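PDB 2WY3: protein UL16 from Human herpesvirus 5 strain ad169, which blocks the binding of the ligands ULBP1 and ULBP2 to the host receptor KLRK1, retaining KLRK1 ligands inside the cell and so dampening activation of natural killer cells. Local coordinates for residues 31-35 / 100-104; 61-65 / 75-79; 108-114 / 126-132. All coordinates share one frame; numbering follows the deposited sequence.

Interaction 1 (31-35 / 100-104); sequences HGMCI and TSRMV
Cys34 and Arg102 meet where two antiparallel strand ends begin to part, a worked example of how two strands stay joined as their regular pairing runs out. Hydrogen bonding comes first. Arg102 N donates to Cys34 O over 3.0 Å, with an angle of 157° at the hydrogen. On the other half of the same pair a water stands between the strands, accepting from Cys34 N at 2.9 Å and donating to Arg102 O at 3.0 Å.

Weaker polar contacts flank this pattern. Ser101 CA points its hydrogen at the same Cys34 O, 3.2 Å away, and Ile35 CA does likewise toward Thr100 O at 3.4 Å, as suits the close, non-hydrogen-bonded pairing of Ile35 with Ser101.

Apolar packing completes the contact. Val104 turns toward 31-35 from beyond the strand end: its CG1 is anti to the backbone N (chi1 179°), which sends the other methyl, CG2, over the peptide between Met33 and Cys34, 3.4 Å from Met33 C and 3.7 Å from Cys34 CB. Cys34 and Arg102 point to the same face of the sheet, and Cys34 SG lies alongside CB, CG and CD of Arg102, nearest CG at 3.9 Å. The arginine then runs on past the sulfur, to hydrogen bonds with Asn82 and with the hydroxyl of Tyr112 and a cation-pi contact with Phe53. A different protein of the assembly packs against Ile35 and bonds to its carbonyl oxygen.

The chemistry implies a mixed seam in this three-stranded sheet: one direct bond and one water satisfy the buried backbone groups of Cys34, while a valine methyl packs on the peptide and the sulfur lies against the aliphatic stem of an arginine.

Interaction 2 (61-65 / 75-79); sequences VVDLW and NFSDI. With NAG (2-acetamido-2-deoxy-beta-D-glucopyranose), chain L.
Asp63 reaches from strand 62-68 to the loop after strand 71-74, and its side chain can be followed outward as an example of a carboxylate that organises backbone lacking regular pairing. Its CB lies 3.8 Å from Phe76 CD1. CG sits obliquely to that ring and splits the work between two oxygens. OD1 takes the N-H of Ser77 on its syn lone pair, at 3.1 Å and nearly straight (168°), and also receives Leu64 N at 2.8 Å, this time from above the carboxylate plane. A water within reach of OD1 also approaches Asn75 O. OD2 accepts the hydroxyl of Ser77, OG lying 3.0 Å away and well out of the carboxylate plane; its contact with Ser77 N is only a weak, bent bond. Ser77 is thus held by both its main-chain N-H and its side chain.

Beyond the acid, Phe76 turns one face to Trp65. The edge of the indole approaches this face in a T-shaped stack, the five-membered ring 4.8 Å from the phenyl centroid with the planes 83° apart; Trp65 CD1 comes within 3.5 Å of Phe76 CZ, displaced toward the rim. Trp65 CG lies between its own backbone N and carbonyl carbon (chi1 76°), and this rotation brings the pyrrole edge onto the phenyl ring; Trp65 NE1 bonds to Thr100. Phe76 also packs on Phe53 of the adjacent strand 49-55.

Asn75, at the head of the loop, points away from the strand and carries an N-linked glycan, ND2 being joined to C1 of the NAG; its OD1 bonds to Gln85. The chemistry therefore divides the loop into a buried aromatic anchor, a polar grip in which several donors would stabilise a negative Asp63, and a side chain that carries a sugar.

Interaction 3 (108-114 / 126-132); sequences TVGRYDC and ERLYVRL
Arg111 and Arg127 lie on neighbouring strands and cross obliquely at a shared carboxylate, Asp113, their guanidinium planes 63° apart. The arrangement exemplifies how like charges can be brought together around one anion: the two NE atoms are 3.6 Å apart, yet each arginine is bound to a different oxygen. Arg127 runs alongside Asp113 and gives NE to OD1 at 2.8 Å, almost straight (171° at the hydrogen) and on the syn side. Arg111 approaches side-on and puts two nitrogens on Asp113 OD2, NE at 2.8 Å and NH2 at 3.0 Å; its extended chain bends only at chi3 (84°), which swings the guanidinium edge back to the acid. In turn, Arg111 CD lies over one face of the Arg127 guanidinium.

Tyr129 shares this face of the sheet. It lies side by side with Arg111, pointing the same way, and receives Arg111 CG over its ring in a CH-pi contact, 4.0 Å from the centroid.

On the reverse face, Tyr112 meets Val130, CE2 to CG2 at 3.7 Å. Its hydroxyl bonds back to Thr108 O at 2.7 Å, a tyrosine corner, the acceptor lying four residues before the tyrosine. Together with Gly110 and Cys114, which forms a disulfide with Cys38 of the facing sheet, it gives the Gly-X-Tyr-X-Cys pattern familiar from immunoglobulin-like domains. At the far end, Val109 CG1 packs against Leu132 CD2 (3.6 Å), the two side chains nearly perpendicular.

Regular antiparallel bonds, paired at Gly110 with Val130 and Tyr112 with Leu128, hold this hairpin. Its chemistry divides largely by face: a salt-bridge network that probably keeps Asp113 ionised on one, with Tyr129 beside it, and mostly aromatic and aliphatic core on the other.

The contacts adjoin one another through side chains in the core of this predicted extracellular part of UL16, a family of the E-set clan. Interactions 1 and 3 are nearest, their centres 9 Å apart: Met103 O meets Thr108 OG1 at 2.7 Å, and Gly32 N meets Arg131 O at 2.9 Å, both probable hydrogen bonds. Interaction 2 is nested in the chain loop that interaction 1 closes; their centres are 15 Å apart, yet Trp65 NE1 reaches Thr100 OG1 at 2.9 Å. Interactions 2 and 3 both reach the six-stranded sheet and touch through Phe76 CZ and Tyr112 CE1, 4.1 Å apart. The N-linked sugar on Asn75 belongs to interaction 2, whereas another protein of the assembly touches interaction 1.

Interaction 1 (31-35 / 100-104)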
loop_
_atom_site.group_PDB
_atom_site.type_symbol
_atom_site.label_atom_id
_atom_site.label_comp_id
_atom_site.label_asym_id
_atom_site.label_seq_id
_atom_site.Cartn_x
_atom_site.Cartn_y
_atom_site.Cartn_z
ATOM N N HIS B 31 17.637 -2.983 -0.824
ATOM C CA HIS B 31 18.432 -4.180 -0.597
ATOM C C HIS B 31 17.630 -5.166 0.236
ATOM O O HIS B 31 17.283 -4.866 1.377
ATOM C CB HIS B 31 19.730 -3.828 0.139
ATOM C CG HIS B 31 20.670 -2.994 -0.668
ATOM N ND1 HIS B 31 21.635 -3.541 -1.485
ATOM C CD2 HIS B 31 20.790 -1.652 -0.791
ATOM C CE1 HIS B 31 22.313 -2.571 -2.075
ATOM N NE2 HIS B 31 21.821 -1.416 -1.668
ATOM N N GLY B 32 17.317 -6.326 -0.335
ATOM C CA GLY B 32 16.645 -7.385 0.407
ATOM C C GLY B 32 15.130 -7.286 0.348
ATOM O O GLY B 32 14.418 -8.044 1.002
ATOM N N MET B 33 14.631 -6.339 -0.433
ATOM C CA MET B 33 13.188 -6.144 -0.557
ATOM C C MET B 33 12.838 -5.774 -1.997
ATOM O O MET B 33 13.571 -5.024 -2.654
ATOM C CB MET B 33 12.695 -5.061 0.431
ATOM C CG MET B 33 11.271 -4.542 0.169
ATOM S SD MET B 33 10.659 -3.385 1.447
ATOM C CE MET B 33 10.526 -4.497 2.816
ATOM N N CYS B 34 11.738 -6.325 -2.504
ATOM C CA CYS B 34 11.243 -5.917 -3.818
ATOM C C CYS B 34 9.783 -5.515 -3.686
ATOM O O CYS B 34 8.887 -6.343 -3.858
ATOM C CB CYS B 34 11.368 -7.037 -4.852
ATOM S SG CYS B 34 10.672 -6.553 -6.470
ATOM N N ILE B 35 9.564 -4.253 -3.341
ATOM C CA ILE B 35 8.223 -3.685 -3.307
ATOM C C ILE B 35 8.258 -2.357 -4.058
ATOM O O ILE B 35 8.874 -1.390 -3.607
ATOM C CB ILE B 35 7.758 -3.427 -1.864
ATOM C CG1 ILE B 35 7.666 -4.752 -1.101
ATOM C CG2 ILE B 35 6.402 -2.696 -1.859
ATOM C CD1 ILE B 35 7.259 -4.582 0.366
ATOM N N THR B 100 3.984 -3.958 -7.355
ATOM C CA THR B 100 4.794 -5.114 -7.707
ATOM C C THR B 100 5.593 -5.528 -6.477
ATOM O O THR B 100 6.532 -4.837 -6.081
ATOM C CB THR B 100 5.775 -4.792 -8.859
ATOM O OG1 THR B 100 5.049 -4.220 -9.965
ATOM C CG2 THR B 100 6.503 -6.065 -9.311
ATOM N N SER B 101 5.205 -6.641 -5.868
ATOM C CA SER B 101 5.920 -7.179 -4.713
ATOM C C SER B 101 6.336 -8.603 -5.039
ATOM O O SER B 101 5.519 -9.406 -5.474
ATOM C CB SER B 101 5.018 -7.148 -3.468
ATOM O OG SER B 101 5.654 -7.753 -2.353
ATOM N N ARG B 102 7.609 -8.915 -4.833
ATOM C CA ARG B 102 8.128 -10.227 -5.178
ATOM C C ARG B 102 9.132 -10.669 -4.140
ATOM O O ARG B 102 9.745 -9.836 -3.470
ATOM C CB ARG B 102 8.849 -10.169 -6.534
ATOM C CG ARG B 102 8.147 -9.340 -7.589
ATOM C CD ARG B 102 8.914 -9.400 -8.910
ATOM N NE ARG B 102 8.536 -10.558 -9.712
ATOM C CZ ARG B 102 9.157 -10.947 -10.823
ATOM N NH1 ARG B 102 10.230 -10.293 -11.263
ATOM N NH2 ARG B 102 8.716 -12.007 -11.488
ATOM N N MET B 103 9.318 -11.979 -4.029
ATOM C CA MET B 103 10.427 -12.517 -3.260
ATOM C C MET B 103 11.719 -12.074 -3.931
ATOM O O MET B 103 11.810 -12.049 -5.158
ATOM C CB MET B 103 10.352 -14.047 -3.195
ATOM C CG MET B 103 9.073 -14.539 -2.536
ATOM S SD MET B 103 9.024 -16.338 -2.394
ATOM C CE MET B 103 9.171 -16.822 -4.102
ATOM N N VAL B 104 12.705 -11.706 -3.122
ATOM C CA VAL B 104 13.992 -11.260 -3.639
ATOM C C VAL B 104 14.945 -12.447 -3.783
ATOM O O VAL B 104 15.281 -13.121 -2.805
ATOM C CB VAL B 104 14.623 -10.181 -2.737
ATOM C CG1 VAL B 104 15.979 -9.755 -3.284
ATOM C CG2 VAL B 104 13.691 -8.976 -2.638
HETATM O O HOH W 1 10.336 -8.312 -1.003
#

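Interaction 2 (61-65 / 75-79)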
loop_
_atom_site.group_PDB
_atom_site.type_symbol
_atom_site.label_atom_id
_atom_site.label_comp_id
_atom_site.label_asym_id
_atom_site.label_seq_id
_atom_site.Cartn_x
_atom_site.Cartn_y
_atom_site.Cartn_z
ATOM N N VAL B 61 17.649 -9.108 -20.888
ATOM C CA VAL B 61 16.545 -9.952 -20.432
ATOM C C VAL B 61 15.517 -9.100 -19.687
ATOM O O VAL B 61 15.760 -8.659 -18.566
ATOM C CB VAL B 61 17.062 -11.087 -19.532
ATOM C CG1 VAL B 61 15.908 -11.923 -18.943
ATOM C CG2 VAL B 61 18.048 -11.956 -20.319
ATOM N N VAL B 62 14.373 -8.870 -20.324
ATOM C CA VAL B 62 13.389 -7.911 -19.803
ATOM C C VAL B 62 11.999 -8.513 -19.809
ATOM O O VAL B 62 11.549 -9.040 -20.829
ATOM C CB VAL B 62 13.375 -6.612 -20.647
ATOM C CG1 VAL B 62 12.419 -5.580 -20.041
ATOM C CG2 VAL B 62 14.772 -6.023 -20.740
ATOM N N ASP B 63 11.320 -8.440 -18.668
ATOM C CA ASP B 63 9.959 -8.926 -18.534
ATOM C C ASP B 63 9.024 -7.725 -18.398
ATOM O O ASP B 63 9.471 -6.594 -18.234
ATOM C CB ASP B 63 9.837 -9.833 -17.309
ATOM C CG ASP B 63 8.706 -10.857 -17.447
ATOM O OD1 ASP B 63 7.953 -10.798 -18.445
ATOM O OD2 ASP B 63 8.586 -11.732 -16.565
ATOM N N LEU B 64 7.726 -7.975 -18.466
ATOM C CA LEU B 64 6.771 -6.879 -18.508
ATOM C C LEU B 64 5.428 -7.343 -17.989
ATOM O O LEU B 64 4.981 -8.431 -18.329
ATOM C CB LEU B 64 6.601 -6.436 -19.969
ATOM C CG LEU B 64 5.649 -5.275 -20.261
ATOM C CD1 LEU B 64 6.245 -3.963 -19.749
ATOM C CD2 LEU B 64 5.357 -5.185 -21.770
ATOM N N TRP B 65 4.776 -6.526 -17.171
ATOM C CA TRP B 65 3.359 -6.732 -16.914
ATOM C C TRP B 65 2.587 -5.461 -17.222
ATOM O O TRP B 65 3.133 -4.366 -17.091
ATOM C CB TRP B 65 3.078 -7.291 -15.503
ATOM C CG TRP B 65 3.157 -6.371 -14.281
ATOM C CD1 TRP B 65 4.245 -6.157 -13.479
ATOM C CD2 TRP B 65 2.063 -5.652 -13.672
ATOM N NE1 TRP B 65 3.900 -5.322 -12.424
ATOM C CE2 TRP B 65 2.572 -5.000 -12.524
ATOM C CE3 TRP B 65 0.705 -5.493 -13.992
ATOM C CZ2 TRP B 65 1.772 -4.189 -11.696
ATOM C CZ3 TRP B 65 -0.092 -4.681 -13.173
ATOM C CH2 TRP B 65 0.452 -4.039 -12.040
ATOM N N ASN B 75 0.643 -10.663 -17.625
ATOM C CA ASN B 75 1.449 -10.979 -16.441
ATOM C C ASN B 75 2.931 -11.014 -16.781
ATOM O O ASN B 75 3.298 -11.218 -17.938
ATOM C CB ASN B 75 1.106 -12.370 -15.888
ATOM C CG ASN B 75 -0.253 -12.435 -15.223
ATOM O OD1 ASN B 75 -0.554 -11.655 -14.320
ATOM N ND2 ASN B 75 -1.073 -13.395 -15.665
ATOM N N PHE B 76 3.786 -10.854 -15.775
ATOM C CA PHE B 76 5.175 -11.275 -15.925
ATOM C C PHE B 76 5.169 -12.718 -16.462
ATOM O O PHE B 76 4.300 -13.521 -16.100
ATOM C CB PHE B 76 5.897 -11.254 -14.573
ATOM C CG PHE B 76 6.433 -9.900 -14.171
ATOM C CD1 PHE B 76 6.879 -8.998 -15.127
ATOM C CD2 PHE B 76 6.529 -9.558 -12.821
ATOM C CE1 PHE B 76 7.404 -7.755 -14.754
ATOM C CE2 PHE B 76 7.051 -8.337 -12.434
ATOM C CZ PHE B 76 7.491 -7.424 -13.403
ATOM N N SER B 77 6.141 -13.045 -17.307
ATOM C CA SER B 77 6.254 -14.393 -17.867
ATOM C C SER B 77 6.500 -15.434 -16.779
ATOM O O SER B 77 6.136 -16.605 -16.934
ATOM C CB SER B 77 7.373 -14.453 -18.910
ATOM O OG SER B 77 8.635 -14.199 -18.312
ATOM N N ASP B 78 7.138 -15.015 -15.691
ATOM C CA ASP B 78 7.361 -15.887 -14.544
ATOM C C ASP B 78 6.750 -15.279 -13.293
ATOM O O ASP B 78 7.287 -14.319 -12.729
ATOM C CB ASP B 78 8.855 -16.140 -14.322
ATOM C CG ASP B 78 9.116 -17.181 -13.245
ATOM O OD1 ASP B 78 8.201 -17.448 -12.429
ATOM O OD2 ASP B 78 10.235 -17.741 -13.214
ATOM N N ILE B 79 5.629 -15.840 -12.854
ATOM C CA ILE B 79 4.916 -15.275 -11.717
ATOM C C ILE B 79 5.157 -16.010 -10.404
ATOM O O ILE B 79 4.550 -15.670 -9.388
ATOM C CB ILE B 79 3.399 -15.199 -11.975
ATOM C CG1 ILE B 79 2.799 -16.604 -12.117
ATOM C CG2 ILE B 79 3.121 -14.352 -13.208
ATOM C CD1 ILE B 79 1.289 -16.587 -12.313
HETATM C C1 NAG L . -2.272 -13.610 -14.879
HETATM C C2 NAG L . -3.381 -14.028 -15.855
HETATM C C3 NAG L . -4.646 -14.432 -15.108
HETATM C C4 NAG L . -4.316 -15.491 -14.074
HETATM C C5 NAG L . -3.204 -15.003 -13.156
HETATM C C6 NAG L . -2.793 -16.082 -12.155
HETATM C C7 NAG L . -3.307 -12.957 -18.047
HETATM C C8 NAG L . -3.845 -11.854 -18.911
HETATM N N2 NAG L . -3.729 -12.976 -16.785
HETATM O O3 NAG L . -5.608 -14.919 -16.020
HETATM O O4 NAG L . -5.468 -15.752 -13.313
HETATM O O5 NAG L . -2.069 -14.627 -13.913
HETATM O O6 NAG L . -2.288 -17.211 -12.847
HETATM O O7 NAG L . -2.511 -13.773 -18.515
HETATM O O HOH W 2 5.459 -11.042 -19.766
#

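Interaction 3 (108-114 / 126-132)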
loop_
_atom_site.group_PDB
_atom_site.type_symbol
_atom_site.label_atom_id
_atom_site.label_comp_id
_atom_site.label_asym_id
_atom_site.label_seq_id
_atom_site.Cartn_x
_atom_site.Cartn_y
_atom_site.Cartn_z
ATOM N N THR B 108 15.183 -12.198 -9.380
ATOM C CA THR B 108 14.312 -11.018 -9.364
ATOM C C THR B 108 15.075 -9.723 -9.080
ATOM O O THR B 108 14.474 -8.642 -9.077
ATOM C CB THR B 108 13.142 -11.151 -8.345
ATOM O OG1 THR B 108 13.668 -11.309 -7.020
ATOM C CG2 THR B 108 12.246 -12.357 -8.695
ATOM N N VAL B 109 16.380 -9.825 -8.825
ATOM C CA VAL B 109 17.208 -8.624 -8.693
ATOM C C VAL B 109 17.313 -7.927 -10.053
ATOM O O VAL B 109 17.309 -8.576 -11.104
ATOM C CB VAL B 109 18.634 -8.932 -8.142
ATOM C CG1 VAL B 109 18.584 -9.211 -6.628
ATOM C CG2 VAL B 109 19.278 -10.091 -8.906
ATOM N N GLY B 110 17.381 -6.601 -10.038
ATOM C CA GLY B 110 17.433 -5.866 -11.286
ATOM C C GLY B 110 16.746 -4.521 -11.177
ATOM O O GLY B 110 16.821 -3.875 -10.135
ATOM N N ARG B 111 16.112 -4.105 -12.266
ATOM C CA ARG B 111 15.567 -2.741 -12.383
ATOM C C ARG B 111 14.102 -2.830 -12.756
ATOM O O ARG B 111 13.768 -3.477 -13.754
ATOM C CB ARG B 111 16.328 -2.016 -13.496
ATOM C CG ARG B 111 16.164 -0.495 -13.544
ATOM C CD ARG B 111 16.953 0.088 -14.729
ATOM N NE ARG B 111 16.183 0.005 -15.963
ATOM C CZ ARG B 111 16.615 -0.532 -17.096
ATOM N NH1 ARG B 111 17.846 -1.039 -17.184
ATOM N NH2 ARG B 111 15.806 -0.555 -18.147
ATOM N N TYR B 112 13.232 -2.193 -11.967
ATOM C CA TYR B 112 11.789 -2.182 -12.230
ATOM C C TYR B 112 11.389 -0.769 -12.631
ATOM O O TYR B 112 11.525 0.158 -11.830
ATOM C CB TYR B 112 10.990 -2.635 -10.986
ATOM C CG TYR B 112 11.223 -4.107 -10.669
ATOM C CD1 TYR B 112 10.307 -5.076 -11.076
ATOM C CD2 TYR B 112 12.374 -4.524 -9.999
ATOM C CE1 TYR B 112 10.524 -6.430 -10.809
ATOM C CE2 TYR B 112 12.597 -5.884 -9.729
ATOM C CZ TYR B 112 11.672 -6.819 -10.142
ATOM O OH TYR B 112 11.898 -8.164 -9.884
ATOM N N ASP B 113 10.922 -0.614 -13.867
ATOM C CA ASP B 113 10.588 0.700 -14.421
ATOM C C ASP B 113 9.075 0.808 -14.591
ATOM O O ASP B 113 8.491 0.066 -15.382
ATOM C CB ASP B 113 11.259 0.904 -15.790
ATOM C CG ASP B 113 12.774 1.079 -15.688
ATOM O OD1 ASP B 113 13.233 1.736 -14.738
ATOM O OD2 ASP B 113 13.512 0.560 -16.550
ATOM N N CYS B 114 8.447 1.726 -13.864
ATOM C CA CYS B 114 7.014 1.975 -14.038
ATOM C C CYS B 114 6.814 2.912 -15.206
ATOM O O CYS B 114 7.325 4.033 -15.208
ATOM C CB CYS B 114 6.410 2.575 -12.780
ATOM S SG CYS B 114 6.386 1.320 -11.460
ATOM N N GLU B 126 8.774 6.044 -12.264
ATOM C CA GLU B 126 9.570 5.611 -11.112
ATOM C C GLU B 126 10.411 4.412 -11.477
ATOM O O GLU B 126 9.952 3.514 -12.179
ATOM C CB GLU B 126 8.659 5.257 -9.929
ATOM C CG GLU B 126 9.423 4.849 -8.680
ATOM C CD GLU B 126 8.532 4.687 -7.444
ATOM O OE1 GLU B 126 7.387 5.207 -7.418
ATOM O OE2 GLU B 126 8.992 4.027 -6.491
ATOM N N ARG B 127 11.647 4.403 -10.996
ATOM C CA ARG B 127 12.561 3.297 -11.245
ATOM C C ARG B 127 13.044 2.771 -9.906
ATOM O O ARG B 127 13.474 3.542 -9.044
ATOM C CB ARG B 127 13.753 3.771 -12.083
ATOM C CG ARG B 127 14.948 2.789 -12.094
ATOM C CD ARG B 127 16.008 3.299 -13.063
ATOM N NE ARG B 127 15.564 3.181 -14.452
ATOM C CZ ARG B 127 16.155 3.774 -15.485
ATOM N NH1 ARG B 127 17.207 4.569 -15.296
ATOM N NH2 ARG B 127 15.682 3.581 -16.708
ATOM N N LEU B 128 12.948 1.456 -9.719
ATOM C CA LEU B 128 13.423 0.841 -8.487
ATOM C C LEU B 128 14.480 -0.195 -8.833
ATOM O O LEU B 128 14.230 -1.090 -9.641
ATOM C CB LEU B 128 12.267 0.159 -7.747
ATOM C CG LEU B 128 12.717 -0.774 -6.624
ATOM C CD1 LEU B 128 13.298 0.061 -5.463
ATOM C CD2 LEU B 128 11.554 -1.671 -6.165
ATOM N N TYR B 129 15.662 -0.055 -8.239
ATOM C CA TYR B 129 16.669 -1.106 -8.321
ATOM C C TYR B 129 16.519 -2.027 -7.115
ATOM O O TYR B 129 16.362 -1.557 -5.987
ATOM C CB TYR B 129 18.067 -0.498 -8.315
ATOM C CG TYR B 129 18.461 0.160 -9.621
ATOM C CD1 TYR B 129 18.930 -0.601 -10.688
ATOM C CD2 TYR B 129 18.397 1.543 -9.769
ATOM C CE1 TYR B 129 19.321 0.003 -11.876
ATOM C CE2 TYR B 129 18.786 2.162 -10.971
ATOM C CZ TYR B 129 19.241 1.375 -12.010
ATOM O OH TYR B 129 19.620 1.952 -13.201
ATOM N N VAL B 130 16.583 -3.333 -7.364
ATOM C CA VAL B 130 16.457 -4.353 -6.319
ATOM C C VAL B 130 17.743 -5.166 -6.255
ATOM O O VAL B 130 18.231 -5.645 -7.282
ATOM C CB VAL B 130 15.280 -5.286 -6.619
ATOM C CG1 VAL B 130 15.279 -6.488 -5.672
ATOM C CG2 VAL B 130 13.953 -4.495 -6.554
ATOM N N ARG B 131 18.293 -5.298 -5.051
ATOM C CA ARG B 131 19.545 -6.020 -4.837
ATOM C C ARG B 131 19.341 -7.019 -3.713
ATOM O O ARG B 131 18.435 -6.863 -2.921
ATOM C CB ARG B 131 20.645 -5.033 -4.459
ATOM C CG ARG B 131 20.939 -4.030 -5.566
ATOM C CD ARG B 131 21.597 -4.768 -6.742
ATOM N NE ARG B 131 22.040 -3.838 -7.786
ATOM C CZ ARG B 131 21.363 -3.570 -8.899
ATOM N NH1 ARG B 131 20.182 -4.152 -9.138
ATOM N NH2 ARG B 131 21.862 -2.703 -9.774
ATOM N N LEU B 132 20.179 -8.051 -3.655
ATOM C CA LEU B 132 20.111 -8.988 -2.545
ATOM C C LEU B 132 20.511 -8.268 -1.265
ATOM O O LEU B 132 21.155 -7.218 -1.312
ATOM C CB LEU B 132 21.045 -10.173 -2.795
ATOM C CG LEU B 132 20.787 -11.011 -4.050
ATOM C CD1 LEU B 132 21.811 -12.139 -4.144
ATOM C CD2 LEU B 132 19.378 -11.577 -4.034
#